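Local coordinates for protein glycosyl hydrolase, family 38 (Enterococcus faecalis, PDB 5KBP) that is assigned to glycosyl hydrolase family 38 and probably acts as an alpha-mannosidase, cleaving mannose residues from carbohydrates with the help of a bound metal ion, at residues Val9-His14 with Arg240-Ala245; Asp41-Glu44 with Glu48-Ser51; Phe186-Ala191 with Ser261-Tyr266; Ala216-Tyr221 with Asn225-Met230. All blocks are in the same frame, centred on the assembly; numbering follows the deposited sequence.

Interaction 1. Residues Val9-His14 with Arg240-Ala245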
loop_
_atom_site.group_PDB
_atom_site.type_symbol
_atom_site.label_atom_id
_atom_site.label_comp_id
_atom_site.label_asym_id
_atom_site.label_seq_id
_atom_site.Cartn_x
_atom_site.Cartn_y
_atom_site.Cartn_z
ATOM N N VAL A 9 -11.773 4.953 -44.421
ATOM C CA VAL A 9 -11.266 5.595 -43.215
ATOM C C VAL A 9 -11.791 4.808 -42.023
ATOM O O VAL A 9 -12.991 4.846 -41.723
ATOM C CB VAL A 9 -11.684 7.069 -43.138
ATOM C CG1 VAL A 9 -11.060 7.731 -41.933
ATOM C CG2 VAL A 9 -11.292 7.800 -44.416
ATOM N N TYR A 10 -10.898 4.091 -41.343
ATOM C CA TYR A 10 -11.260 3.238 -40.215
ATOM C C TYR A 10 -11.056 4.019 -38.923
ATOM O O TYR A 10 -9.921 4.344 -38.554
ATOM C CB TYR A 10 -10.433 1.954 -40.221
ATOM C CG TYR A 10 -10.654 1.092 -41.444
ATOM C CD1 TYR A 10 -9.989 1.357 -42.634
ATOM C CD2 TYR A 10 -11.530 0.014 -41.411
ATOM C CE1 TYR A 10 -10.188 0.577 -43.754
ATOM C CE2 TYR A 10 -11.735 -0.774 -42.527
ATOM C CZ TYR A 10 -11.060 -0.488 -43.696
ATOM O OH TYR A 10 -11.258 -1.267 -44.813
ATOM N N ILE A 11 -12.152 4.311 -38.232
ATOM C CA ILE A 11 -12.133 5.095 -37.002
ATOM C C ILE A 11 -12.280 4.132 -35.830
ATOM O O ILE A 11 -13.334 3.515 -35.646
ATOM C CB ILE A 11 -13.238 6.158 -37.004
ATOM C CG1 ILE A 11 -13.054 7.090 -38.203
ATOM C CG2 ILE A 11 -13.225 6.940 -35.700
ATOM C CD1 ILE A 11 -14.289 7.870 -38.570
ATOM N N VAL A 12 -11.222 4.003 -35.035
ATOM C CA VAL A 12 -11.187 3.093 -33.896
ATOM C C VAL A 12 -11.240 3.932 -32.627
ATOM O O VAL A 12 -10.272 4.625 -32.288
ATOM C CB VAL A 12 -9.941 2.198 -33.919
ATOM C CG1 VAL A 12 -9.868 1.351 -32.654
ATOM C CG2 VAL A 12 -9.945 1.314 -35.159
ATOM N N SER A 13 -12.369 3.875 -31.924
ATOM C CA SER A 13 -12.501 4.561 -30.648
ATOM C C SER A 13 -11.759 3.793 -29.560
ATOM O O SER A 13 -11.787 2.560 -29.521
ATOM C CB SER A 13 -13.974 4.720 -30.275
ATOM O OG SER A 13 -14.646 5.544 -31.211
ATOM N N HIS A 14 -11.094 4.532 -28.679
ATOM C CA HIS A 14 -10.267 3.931 -27.641
ATOM C C HIS A 14 -10.017 4.973 -26.560
ATOM O O HIS A 14 -10.518 6.098 -26.623
ATOM C CB HIS A 14 -8.942 3.425 -28.214
ATOM C CG HIS A 14 -7.941 4.513 -28.447
ATOM N ND1 HIS A 14 -6.966 4.837 -27.528
ATOM C CD2 HIS A 14 -7.779 5.368 -29.484
ATOM C CE1 HIS A 14 -6.238 5.837 -27.993
ATOM N NE2 HIS A 14 -6.710 6.177 -29.180
ATOM N N ARG A 240 -19.121 10.798 -27.056
ATOM C CA ARG A 240 -20.515 10.368 -27.037
ATOM C C ARG A 240 -21.198 10.566 -28.385
ATOM O O ARG A 240 -22.120 9.817 -28.722
ATOM C CB ARG A 240 -21.272 11.113 -25.938
ATOM C CG ARG A 240 -21.088 10.513 -24.553
ATOM C CD ARG A 240 -21.464 11.496 -23.457
ATOM N NE ARG A 240 -21.827 10.813 -22.219
ATOM C CZ ARG A 240 -21.879 11.398 -21.027
ATOM N NH1 ARG A 240 -21.579 12.684 -20.903
ATOM N NH2 ARG A 240 -22.224 10.694 -19.957
ATOM N N ASP A 241 -20.769 11.560 -29.164
ATOM C CA ASP A 241 -21.364 11.850 -30.463
ATOM C C ASP A 241 -20.521 11.318 -31.618
ATOM O O ASP A 241 -20.533 11.894 -32.711
ATOM C CB ASP A 241 -21.590 13.353 -30.619
ATOM C CG ASP A 241 -20.306 14.150 -30.501
ATOM O OD1 ASP A 241 -19.436 13.758 -29.696
ATOM O OD2 ASP A 241 -20.164 15.166 -31.213
ATOM N N ILE A 242 -19.788 10.224 -31.396
ATOM C CA ILE A 242 -18.929 9.682 -32.443
ATOM C C ILE A 242 -19.758 9.165 -33.612
ATOM O O ILE A 242 -19.321 9.231 -34.767
ATOM C CB ILE A 242 -18.007 8.590 -31.867
ATOM C CG1 ILE A 242 -16.989 8.134 -32.915
ATOM C CG2 ILE A 242 -18.817 7.408 -31.346
ATOM C CD1 ILE A 242 -16.067 9.238 -33.389
ATOM N N THR A 243 -20.967 8.664 -33.346
ATOM C CA THR A 243 -21.826 8.188 -34.426
ATOM C C THR A 243 -22.280 9.336 -35.319
ATOM O O THR A 243 -22.275 9.212 -36.551
ATOM C CB THR A 243 -23.031 7.445 -33.844
ATOM O OG1 THR A 243 -22.643 6.112 -33.486
ATOM C CG2 THR A 243 -24.177 7.389 -34.841
ATOM N N LYS A 244 -22.669 10.462 -34.717
ATOM C CA LYS A 244 -23.093 11.619 -35.498
ATOM C C LYS A 244 -21.950 12.178 -36.336
ATOM O O LYS A 244 -22.142 12.516 -37.510
ATOM C CB LYS A 244 -23.651 12.697 -34.569
ATOM C CG LYS A 244 -24.050 13.987 -35.266
ATOM C CD LYS A 244 -24.553 15.008 -34.260
ATOM C CE LYS A 244 -24.955 16.307 -34.936
ATOM N NZ LYS A 244 -25.474 17.298 -33.953
ATOM N N ALA A 245 -20.754 12.282 -35.751
ATOM C CA ALA A 245 -19.630 12.877 -36.468
ATOM C C ALA A 245 -19.205 12.024 -37.657
ATOM O O ALA A 245 -18.786 12.554 -38.693
ATOM C CB ALA A 245 -18.456 13.087 -35.516
#
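Ser13 OG is gripped by two groups, Asn231 OD1 and His260 NE2, while its remaining neighbour across the contact is a hydrocarbon: CG1 of Ile242, 3.9 Å from that OG. The setting is a beta-alpha-beta crossover in the alpha/beta N-terminal domain. Strand 226-231 leads through helix 242-252 into strand 256-260, and strand 7-13 runs parallel between these two. The crossover helix therefore starts above the middle strand, and the two residues that hold the serine hydroxyl come from the end of strand 226-231 and from strand 256-260. Ser13 OG stands anti to its own carbonyl carbon, beside the backbone N (chi1 -64°).

Ile242 is the residue that the helix lowers onto this strand. Its CG1 branch lies opposite the backbone N, with chi1 at -173°, and the bend at chi2 then brings CD1 within reach of Ile11. Ile11 and Ser13, two residues apart, present their side chains on the same face, and Ile242 meets both while also touching Asn231 and His260. Phe258 and Ile200 pack against Ile11 from outside the two segments.

The contact is small but buried, and the closest CA pair, Ser13 CA and Ile242 CA, is 8.4 Å apart. Asp241 is the N-cap residue. Its carboxylate does not cap the helix and its OD2 bonds instead to Ser202 OG, but its backbone O receives Ala245 N at 3.1 Å. On the strand side, the atom that faces Ile242 CD1 is Ile11 CG2, at 4.3 Å.

Interaction 2. Residues Asp41-Glu44 with Glu48-Ser51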
loop_
_atom_site.group_PDB
_atom_site.type_symbol
_atom_site.label_atom_id
_atom_site.label_comp_id
_atom_site.label_asym_id
_atom_site.label_seq_id
_atom_site.Cartn_x
_atom_site.Cartn_y
_atom_site.Cartn_z
ATOM N N ASP A 41 -22.764 2.522 -21.926
ATOM C CA ASP A 41 -23.948 3.276 -22.326
ATOM C C ASP A 41 -24.071 3.321 -23.845
ATOM O O ASP A 41 -25.151 3.090 -24.401
ATOM C CB ASP A 41 -23.878 4.688 -21.739
ATOM C CG ASP A 41 -25.222 5.398 -21.740
ATOM O OD1 ASP A 41 -26.001 5.231 -22.703
ATOM O OD2 ASP A 41 -25.495 6.136 -20.771
ATOM N N LEU A 42 -22.964 3.609 -24.533
ATOM C CA LEU A 42 -22.988 3.669 -25.992
ATOM C C LEU A 42 -23.166 2.284 -26.604
ATOM O O LEU A 42 -23.839 2.136 -27.630
ATOM C CB LEU A 42 -21.704 4.319 -26.507
ATOM C CG LEU A 42 -21.554 5.826 -26.293
ATOM C CD1 LEU A 42 -20.117 6.257 -26.527
ATOM C CD2 LEU A 42 -22.499 6.580 -27.218
ATOM N N ILE A 43 -22.568 1.259 -25.992
ATOM C CA ILE A 43 -22.644 -0.089 -26.546
ATOM C C ILE A 43 -24.069 -0.624 -26.470
ATOM O O ILE A 43 -24.543 -1.304 -27.388
ATOM C CB ILE A 43 -21.645 -1.013 -25.824
ATOM C CG1 ILE A 43 -20.212 -0.683 -26.248
ATOM C CG2 ILE A 43 -21.963 -2.476 -26.087
ATOM C CD1 ILE A 43 -19.162 -1.549 -25.586
ATOM N N GLU A 44 -24.780 -0.310 -25.390
ATOM C CA GLU A 44 -26.114 -0.847 -25.161
ATOM C C GLU A 44 -27.222 -0.029 -25.811
ATOM O O GLU A 44 -28.372 -0.480 -25.822
ATOM C CB GLU A 44 -26.382 -0.951 -23.656
ATOM C CG GLU A 44 -25.465 -1.926 -22.934
ATOM C CD GLU A 44 -25.395 -1.665 -21.442
ATOM O OE1 GLU A 44 -24.591 -2.334 -20.760
ATOM O OE2 GLU A 44 -26.137 -0.789 -20.952
ATOM N N GLU A 48 -25.207 2.378 -34.057
ATOM C CA GLU A 48 -24.104 2.583 -34.982
ATOM C C GLU A 48 -22.742 2.525 -34.304
ATOM O O GLU A 48 -21.721 2.557 -34.998
ATOM C CB GLU A 48 -24.261 3.928 -35.700
ATOM C CG GLU A 48 -25.609 4.111 -36.378
ATOM C CD GLU A 48 -25.826 3.141 -37.522
ATOM O OE1 GLU A 48 -24.828 2.676 -38.111
ATOM O OE2 GLU A 48 -26.999 2.841 -37.831
ATOM N N PHE A 49 -22.705 2.440 -32.977
ATOM C CA PHE A 49 -21.446 2.304 -32.252
ATOM C C PHE A 49 -20.896 0.901 -32.471
ATOM O O PHE A 49 -21.433 -0.076 -31.940
ATOM C CB PHE A 49 -21.662 2.586 -30.767
ATOM C CG PHE A 49 -20.387 2.739 -29.988
ATOM C CD1 PHE A 49 -19.767 3.974 -29.889
ATOM C CD2 PHE A 49 -19.810 1.651 -29.352
ATOM C CE1 PHE A 49 -18.594 4.121 -29.173
ATOM C CE2 PHE A 49 -18.636 1.793 -28.635
ATOM C CZ PHE A 49 -18.028 3.030 -28.545
ATOM N N ASN A 50 -19.826 0.798 -33.256
ATOM C CA ASN A 50 -19.255 -0.497 -33.608
ATOM C C ASN A 50 -18.617 -1.172 -32.401
ATOM O O ASN A 50 -19.087 -2.222 -31.951
ATOM C CB ASN A 50 -18.227 -0.335 -34.729
ATOM C CG ASN A 50 -17.557 -1.643 -35.099
ATOM O OD1 ASN A 50 -16.451 -1.937 -34.645
ATOM N ND2 ASN A 50 -18.224 -2.436 -35.929
ATOM N N SER A 51 -17.550 -0.580 -31.872
ATOM C CA SER A 51 -16.822 -1.186 -30.766
ATOM C C SER A 51 -15.965 -0.124 -30.093
ATOM O O SER A 51 -15.876 1.019 -30.549
ATOM C CB SER A 51 -15.961 -2.360 -31.242
ATOM O OG SER A 51 -15.049 -1.943 -32.244
#
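Leu42 and Phe49 meet where helix 25-45 runs out and the chain doubles back, a local helix-to-loop contact in the alpha/beta N-terminal domain just ahead of strand 52-53. The aromatic part is a CH-pi contact: Leu42 CB stands over one face of the Phe49 ring, 4.0 Å from its centroid and 13° off the ring normal. The remaining apolar contacts come from the same, helix side of the ring. Leu42 CD1 lies toward one edge, 3.7 Å from Phe49 CE1, and Ile43 CG1 approaches obliquely, 3.8 Å from Phe49 CE2. With CG of Phe49 opposite its backbone N (chi1 -168°), the ring swings back against the last turn of the helix. Further out, Ile242 touches the ring and His260 meets it edge to face.

Polar bonds belong to the loop itself and to its outside partners. Lys83 NZ bonds to both Phe49 O and Asn50 O, the carbonyls of two successive peptides, and His260 ND1 bonds to Asn50 N. Asn50 OD1 has two partners, Asn262 ND2 and the neighbouring serine: Ser51 OG donates to it at 2.8 Å, tilted 27° from the carbonyl plane.

Interaction 3. Residues Phe186-Ala191 with Ser261-Tyr266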
loop_
_atom_site.group_PDB
_atom_site.type_symbol
_atom_site.label_atom_id
_atom_site.label_comp_id
_atom_site.label_asym_id
_atom_site.label_seq_id
_atom_site.Cartn_x
_atom_site.Cartn_y
_atom_site.Cartn_z
ATOM N N PHE A 186 3.827 -8.355 -38.680
ATOM C CA PHE A 186 3.335 -7.145 -39.325
ATOM C C PHE A 186 3.335 -5.998 -38.322
ATOM O O PHE A 186 2.782 -6.125 -37.225
ATOM C CB PHE A 186 1.930 -7.360 -39.887
ATOM C CG PHE A 186 1.310 -6.114 -40.452
ATOM C CD1 PHE A 186 1.760 -5.586 -41.650
ATOM C CD2 PHE A 186 0.280 -5.472 -39.786
ATOM C CE1 PHE A 186 1.196 -4.439 -42.172
ATOM C CE2 PHE A 186 -0.290 -4.324 -40.305
ATOM C CZ PHE A 186 0.170 -3.808 -41.499
ATOM N N GLY A 187 3.954 -4.883 -38.699
ATOM C CA GLY A 187 4.072 -3.722 -37.836
ATOM C C GLY A 187 3.132 -2.614 -38.282
ATOM O O GLY A 187 3.132 -2.219 -39.449
ATOM N N LEU A 188 2.333 -2.125 -37.334
ATOM C CA LEU A 188 1.404 -1.022 -37.563
ATOM C C LEU A 188 1.876 0.168 -36.738
ATOM O O LEU A 188 1.783 0.153 -35.506
ATOM C CB LEU A 188 -0.024 -1.421 -37.194
ATOM C CG LEU A 188 -1.123 -0.383 -37.440
ATOM C CD1 LEU A 188 -1.159 0.018 -38.908
ATOM C CD2 LEU A 188 -2.478 -0.908 -36.990
ATOM N N LEU A 189 2.380 1.195 -37.413
ATOM C CA LEU A 189 2.939 2.367 -36.754
ATOM C C LEU A 189 1.893 3.471 -36.676
ATOM O O LEU A 189 1.239 3.787 -37.675
ATOM C CB LEU A 189 4.174 2.873 -37.499
ATOM C CG LEU A 189 4.703 4.242 -37.067
ATOM C CD1 LEU A 189 5.259 4.191 -35.651
ATOM C CD2 LEU A 189 5.749 4.751 -38.046
ATOM N N PHE A 190 1.739 4.054 -35.486
ATOM C CA PHE A 190 0.934 5.262 -35.318
ATOM C C PHE A 190 1.782 6.439 -35.793
ATOM O O PHE A 190 2.361 7.195 -35.009
ATOM C CB PHE A 190 0.487 5.428 -33.870
ATOM C CG PHE A 190 -0.330 4.277 -33.348
ATOM C CD1 PHE A 190 -1.561 3.976 -33.906
ATOM C CD2 PHE A 190 0.127 3.506 -32.292
ATOM C CE1 PHE A 190 -2.315 2.921 -33.429
ATOM C CE2 PHE A 190 -0.623 2.451 -31.809
ATOM C CZ PHE A 190 -1.846 2.157 -32.378
ATOM N N ALA A 191 1.866 6.580 -37.121
ATOM C CA ALA A 191 2.738 7.592 -37.708
ATOM C C ALA A 191 2.278 9.000 -37.363
ATOM O O ALA A 191 3.090 9.932 -37.347
ATOM C CB ALA A 191 2.811 7.410 -39.224
ATOM N N SER A 261 -14.896 1.296 -36.804
ATOM C CA SER A 261 -14.363 -0.054 -36.942
ATOM C C SER A 261 -13.565 -0.490 -35.720
ATOM O O SER A 261 -13.806 -0.020 -34.604
ATOM C CB SER A 261 -13.494 -0.144 -38.199
ATOM O OG SER A 261 -13.215 -1.491 -38.539
ATOM N N ASN A 262 -12.615 -1.395 -35.932
ATOM C CA ASN A 262 -11.829 -1.976 -34.853
ATOM C C ASN A 262 -10.554 -2.553 -35.450
ATOM O O ASN A 262 -10.424 -2.691 -36.668
ATOM C CB ASN A 262 -12.624 -3.047 -34.099
ATOM C CG ASN A 262 -13.246 -4.070 -35.028
ATOM O OD1 ASN A 262 -12.573 -4.991 -35.492
ATOM N ND2 ASN A 262 -14.537 -3.918 -35.301
ATOM N N PHE A 263 -9.612 -2.897 -34.569
ATOM C CA PHE A 263 -8.306 -3.356 -35.030
ATOM C C PHE A 263 -8.387 -4.689 -35.763
ATOM O O PHE A 263 -7.598 -4.932 -36.683
ATOM C CB PHE A 263 -7.338 -3.454 -33.853
ATOM C CG PHE A 263 -6.693 -2.152 -33.496
ATOM C CD1 PHE A 263 -5.837 -1.529 -34.388
ATOM C CD2 PHE A 263 -6.935 -1.551 -32.272
ATOM C CE1 PHE A 263 -5.237 -0.329 -34.069
ATOM C CE2 PHE A 263 -6.337 -0.351 -31.946
ATOM C CZ PHE A 263 -5.487 0.260 -32.847
ATOM N N ASP A 264 -9.323 -5.560 -35.382
ATOM C CA ASP A 264 -9.458 -6.844 -36.065
ATOM C C ASP A 264 -9.861 -6.653 -37.523
ATOM O O ASP A 264 -9.291 -7.280 -38.424
ATOM C CB ASP A 264 -10.475 -7.721 -35.337
ATOM C CG ASP A 264 -9.989 -8.161 -33.974
ATOM O OD1 ASP A 264 -8.800 -8.524 -33.858
ATOM O OD2 ASP A 264 -10.794 -8.140 -33.020
ATOM N N ASP A 265 -10.846 -5.788 -37.773
ATOM C CA ASP A 265 -11.298 -5.554 -39.141
ATOM C C ASP A 265 -10.264 -4.777 -39.949
ATOM O O ASP A 265 -10.056 -5.062 -41.134
ATOM C CB ASP A 265 -12.635 -4.813 -39.135
ATOM C CG ASP A 265 -13.780 -5.684 -38.661
ATOM O OD1 ASP A 265 -13.624 -6.923 -38.665
ATOM O OD2 ASP A 265 -14.838 -5.131 -38.290
ATOM N N TYR A 266 -9.609 -3.790 -39.333
ATOM C CA TYR A 266 -8.611 -3.005 -40.055
ATOM C C TYR A 266 -7.421 -3.865 -40.461
ATOM O O TYR A 266 -6.964 -3.810 -41.609
ATOM C CB TYR A 266 -8.151 -1.819 -39.207
ATOM C CG TYR A 266 -7.072 -0.991 -39.874
ATOM C CD1 TYR A 266 -7.370 -0.170 -40.953
ATOM C CD2 TYR A 266 -5.757 -1.032 -39.427
ATOM C CE1 TYR A 266 -6.390 0.589 -41.571
ATOM C CE2 TYR A 266 -4.770 -0.275 -40.038
ATOM C CZ TYR A 266 -5.093 0.533 -41.109
ATOM O OH TYR A 266 -4.118 1.289 -41.722
#
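Leu188 pushes its two methyls against Tyr266 and Phe263. CD1 lies in the plane of the Tyr266 ring, at its edge, 3.8 Å from CE2 of that tyrosine. CD2 is almost as close to the same Tyr266 CE2 (3.9 Å), and it also comes to the edge of the other ring, 4.1 Å from Phe263 CE1. CG of Leu188 opposite its backbone N (chi1 -177°) sends the fork across toward the helix.

Beside it, Phe190 and Phe263 come from opposite directions, Phe263 CZ lying at the edge of the Phe190 ring, near its plane, 4.1 Å from Phe190 CZ, so the rings do not stack. Phe190 is placed by an inverse gamma turn, closed by a weak bond from Ala191 N to Leu189 O, just past the strand.

Outside the two segments the rings are packed by Leu228, which touches both Leu188 and Tyr266, and by Met230, which touches both phenylalanines; Tyr266 OH bonds to His226 O while Tyr10 meets the tyrosine ring edge to face. The helix start is held by its N-cap, Asn262, whose OD1 accepts Asp265 N at 3.0 Å from 36° above the carbonyl plane.

This is a strand-to-helix connection of the alpha/beta N-terminal domain: helix 263-270 follows parallel strand 256-260 and packs its first turn on strand 184-189 and the residue just past it.

Interaction 4. Residues Ala216-Tyr221 with Asn225-Met230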
loop_
_atom_site.group_PDB
_atom_site.type_symbol
_atom_site.label_atom_id
_atom_site.label_comp_id
_atom_site.label_asym_id
_atom_site.label_seq_id
_atom_site.Cartn_x
_atom_site.Cartn_y
_atom_site.Cartn_z
ATOM N N ALA A 216 -4.956 14.279 -44.966
ATOM C CA ALA A 216 -3.653 14.518 -45.577
ATOM C C ALA A 216 -2.523 13.961 -44.724
ATOM O O ALA A 216 -1.513 13.495 -45.263
ATOM C CB ALA A 216 -3.452 16.015 -45.816
ATOM N N ASP A 217 -2.674 13.995 -43.399
ATOM C CA ASP A 217 -1.639 13.464 -42.518
ATOM C C ASP A 217 -1.530 11.950 -42.648
ATOM O O ASP A 217 -0.425 11.403 -42.749
ATOM C CB ASP A 217 -1.930 13.857 -41.069
ATOM C CG ASP A 217 -1.827 15.353 -40.838
ATOM O OD1 ASP A 217 -1.102 16.026 -41.601
ATOM O OD2 ASP A 217 -2.466 15.856 -39.888
ATOM N N VAL A 218 -2.669 11.256 -42.654
ATOM C CA VAL A 218 -2.652 9.798 -42.728
ATOM C C VAL A 218 -2.221 9.328 -44.111
ATOM O O VAL A 218 -1.520 8.316 -44.241
ATOM C CB VAL A 218 -4.033 9.239 -42.337
ATOM C CG1 VAL A 218 -4.054 7.727 -42.457
ATOM C CG2 VAL A 218 -4.375 9.655 -40.924
ATOM N N GLU A 219 -2.616 10.050 -45.162
ATOM C CA GLU A 219 -2.232 9.659 -46.513
ATOM C C GLU A 219 -0.748 9.876 -46.787
ATOM O O GLU A 219 -0.228 9.319 -47.760
ATOM C CB GLU A 219 -3.070 10.423 -47.539
ATOM C CG GLU A 219 -4.473 9.872 -47.722
ATOM C CD GLU A 219 -5.351 10.777 -48.565
ATOM O OE1 GLU A 219 -6.490 11.063 -48.139
ATOM O OE2 GLU A 219 -4.900 11.206 -49.649
ATOM N N ARG A 220 -0.057 10.667 -45.959
ATOM C CA ARG A 220 1.378 10.859 -46.152
ATOM C C ARG A 220 2.141 9.546 -46.043
ATOM O O ARG A 220 3.181 9.379 -46.691
ATOM C CB ARG A 220 1.926 11.865 -45.134
ATOM C CG ARG A 220 1.755 13.325 -45.526
ATOM C CD ARG A 220 2.031 14.260 -44.351
ATOM N NE ARG A 220 3.432 14.668 -44.250
ATOM C CZ ARG A 220 3.977 15.647 -44.964
ATOM N NH1 ARG A 220 3.246 16.312 -45.850
ATOM N NH2 ARG A 220 5.256 15.959 -44.802
ATOM N N TYR A 221 1.645 8.601 -45.241
ATOM C CA TYR A 221 2.365 7.359 -44.994
ATOM C C TYR A 221 1.525 6.115 -45.261
ATOM O O TYR A 221 1.942 5.014 -44.890
ATOM C CB TYR A 221 2.887 7.323 -43.554
ATOM C CG TYR A 221 3.332 8.670 -43.032
ATOM C CD1 TYR A 221 4.535 9.233 -43.438
ATOM C CD2 TYR A 221 2.549 9.377 -42.130
ATOM C CE1 TYR A 221 4.945 10.464 -42.960
ATOM C CE2 TYR A 221 2.951 10.608 -41.647
ATOM C CZ TYR A 221 4.149 11.147 -42.065
ATOM O OH TYR A 221 4.549 12.372 -41.583
ATOM N N ASN A 225 -5.115 1.880 -49.478
ATOM C CA ASN A 225 -6.245 2.798 -49.435
ATOM C C ASN A 225 -7.006 2.728 -48.118
ATOM O O ASN A 225 -8.076 3.336 -48.002
ATOM C CB ASN A 225 -7.197 2.519 -50.600
ATOM C CG ASN A 225 -6.565 2.805 -51.947
ATOM O OD1 ASN A 225 -5.760 3.726 -52.083
ATOM N ND2 ASN A 225 -6.924 2.013 -52.950
ATOM N N HIS A 226 -6.481 2.005 -47.133
ATOM C CA HIS A 226 -7.134 1.828 -45.843
ATOM C C HIS A 226 -6.417 2.683 -44.806
ATOM O O HIS A 226 -5.224 2.485 -44.547
ATOM C CB HIS A 226 -7.133 0.354 -45.440
ATOM C CG HIS A 226 -7.760 -0.545 -46.461
ATOM N ND1 HIS A 226 -9.123 -0.727 -46.557
ATOM C CD2 HIS A 226 -7.210 -1.304 -47.438
ATOM C CE1 HIS A 226 -9.385 -1.563 -47.545
ATOM N NE2 HIS A 226 -8.242 -1.928 -48.097
ATOM N N LEU A 227 -7.145 3.627 -44.218
ATOM C CA LEU A 227 -6.581 4.637 -43.337
ATOM C C LEU A 227 -7.076 4.423 -41.913
ATOM O O LEU A 227 -8.239 4.070 -41.696
ATOM C CB LEU A 227 -6.961 6.038 -43.823
ATOM C CG LEU A 227 -6.824 6.244 -45.335
ATOM C CD1 LEU A 227 -7.621 7.454 -45.792
ATOM C CD2 LEU A 227 -5.363 6.387 -45.721
ATOM N N LEU A 228 -6.190 4.647 -40.944
ATOM C CA LEU A 228 -6.477 4.406 -39.535
ATOM C C LEU A 228 -6.560 5.736 -38.797
ATOM O O LEU A 228 -5.585 6.497 -38.769
ATOM C CB LEU A 228 -5.408 3.510 -38.906
ATOM C CG LEU A 228 -5.617 3.124 -37.440
ATOM C CD1 LEU A 228 -6.824 2.216 -37.277
ATOM C CD2 LEU A 228 -4.370 2.463 -36.870
ATOM N N MET A 229 -7.720 6.013 -38.206
ATOM C CA MET A 229 -7.927 7.178 -37.354
ATOM C C MET A 229 -8.163 6.691 -35.931
ATOM O O MET A 229 -9.153 6.000 -35.665
ATOM C CB MET A 229 -9.110 8.018 -37.837
ATOM C CG MET A 229 -8.970 8.557 -39.250
ATOM S SD MET A 229 -7.574 9.674 -39.460
ATOM C CE MET A 229 -7.961 10.932 -38.247
ATOM N N MET A 230 -7.258 7.045 -35.024
ATOM C CA MET A 230 -7.343 6.619 -33.631
ATOM C C MET A 230 -8.162 7.642 -32.852
ATOM O O MET A 230 -7.683 8.742 -32.556
ATOM C CB MET A 230 -5.948 6.446 -33.040
ATOM C CG MET A 230 -5.148 5.331 -33.697
ATOM S SD MET A 230 -5.948 3.721 -33.530
ATOM C CE MET A 230 -5.963 3.547 -31.748
#
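Val218 and Leu227 meet without a ring between them; the flat groups of Arg220 and Tyr221 pack on each other within 216-221, away from the strand. Arg220 CB stands 3.7 Å above one face of the Tyr221 ring, over its centre, and the Arg220 guanidinium has Tyr221 OH at its edge, in plane. The Glu219 carboxylate is held outside the segments, OE1 by Tyr256 OH and OE2 by a salt bridge to Lys7 NZ. Tyr256 belongs to a calcium site seen in this protein, so Glu219 may help position that residue, although this chain carries no calcium there.

The packing centres on Val218, whose two methyls go to different strand residues. CG1, anti to the backbone N (chi1 178°), lies 3.6 Å from Leu227 CB and 3.8 Å from Leu227 CD2. CG2 turns to the other side and meets Met229 SD at 3.5 Å, with Leu228 O farther off at 4.0 Å. The bend of the Met229 chain at chi2 (-62°) brings the sulfur to the valine. Glu219 adds its aliphatic part at the margin, CG being 4.1 Å from Leu227 CD2. Asn196 ND2 bonds to Leu228 O, and Asn196 also touches Val218 and Met229.

Helix 204-219 thus lies on the strand it leads into after a short turn. Side chains alternate along strand 226-231: Leu227 and Met229 face this helix, Leu228 and Met230 touch helix 263-270 on the opposite face, and strand 7-13 is its parallel neighbour in the sheet.

How the interactions relate
Interactions 1, 3 and 4 are buried; interaction 2 is only partly so, at the end of a helix. Interactions 1 and 4 set helices 242-252 and 204-219 on the same face of the three-stranded parallel sheet, whose neighbouring strands are joined by Tyr10 N to Leu227 O at 2.7 Å. Interaction 3 works from the other face, where helix 263-270 bridges to the mixed sheet. The chemistry follows: aliphatic packing in 1, beside a hydrogen-bonded serine, and aliphatic packing with a methionine sulfur in 4, against aromatic edges in 3 and a ring face in 2. Interactions 1 and 2 touch through Ile242 CG2 and Phe49 CD1, 3.8 Å apart, whereas 2 and 4 stay separate.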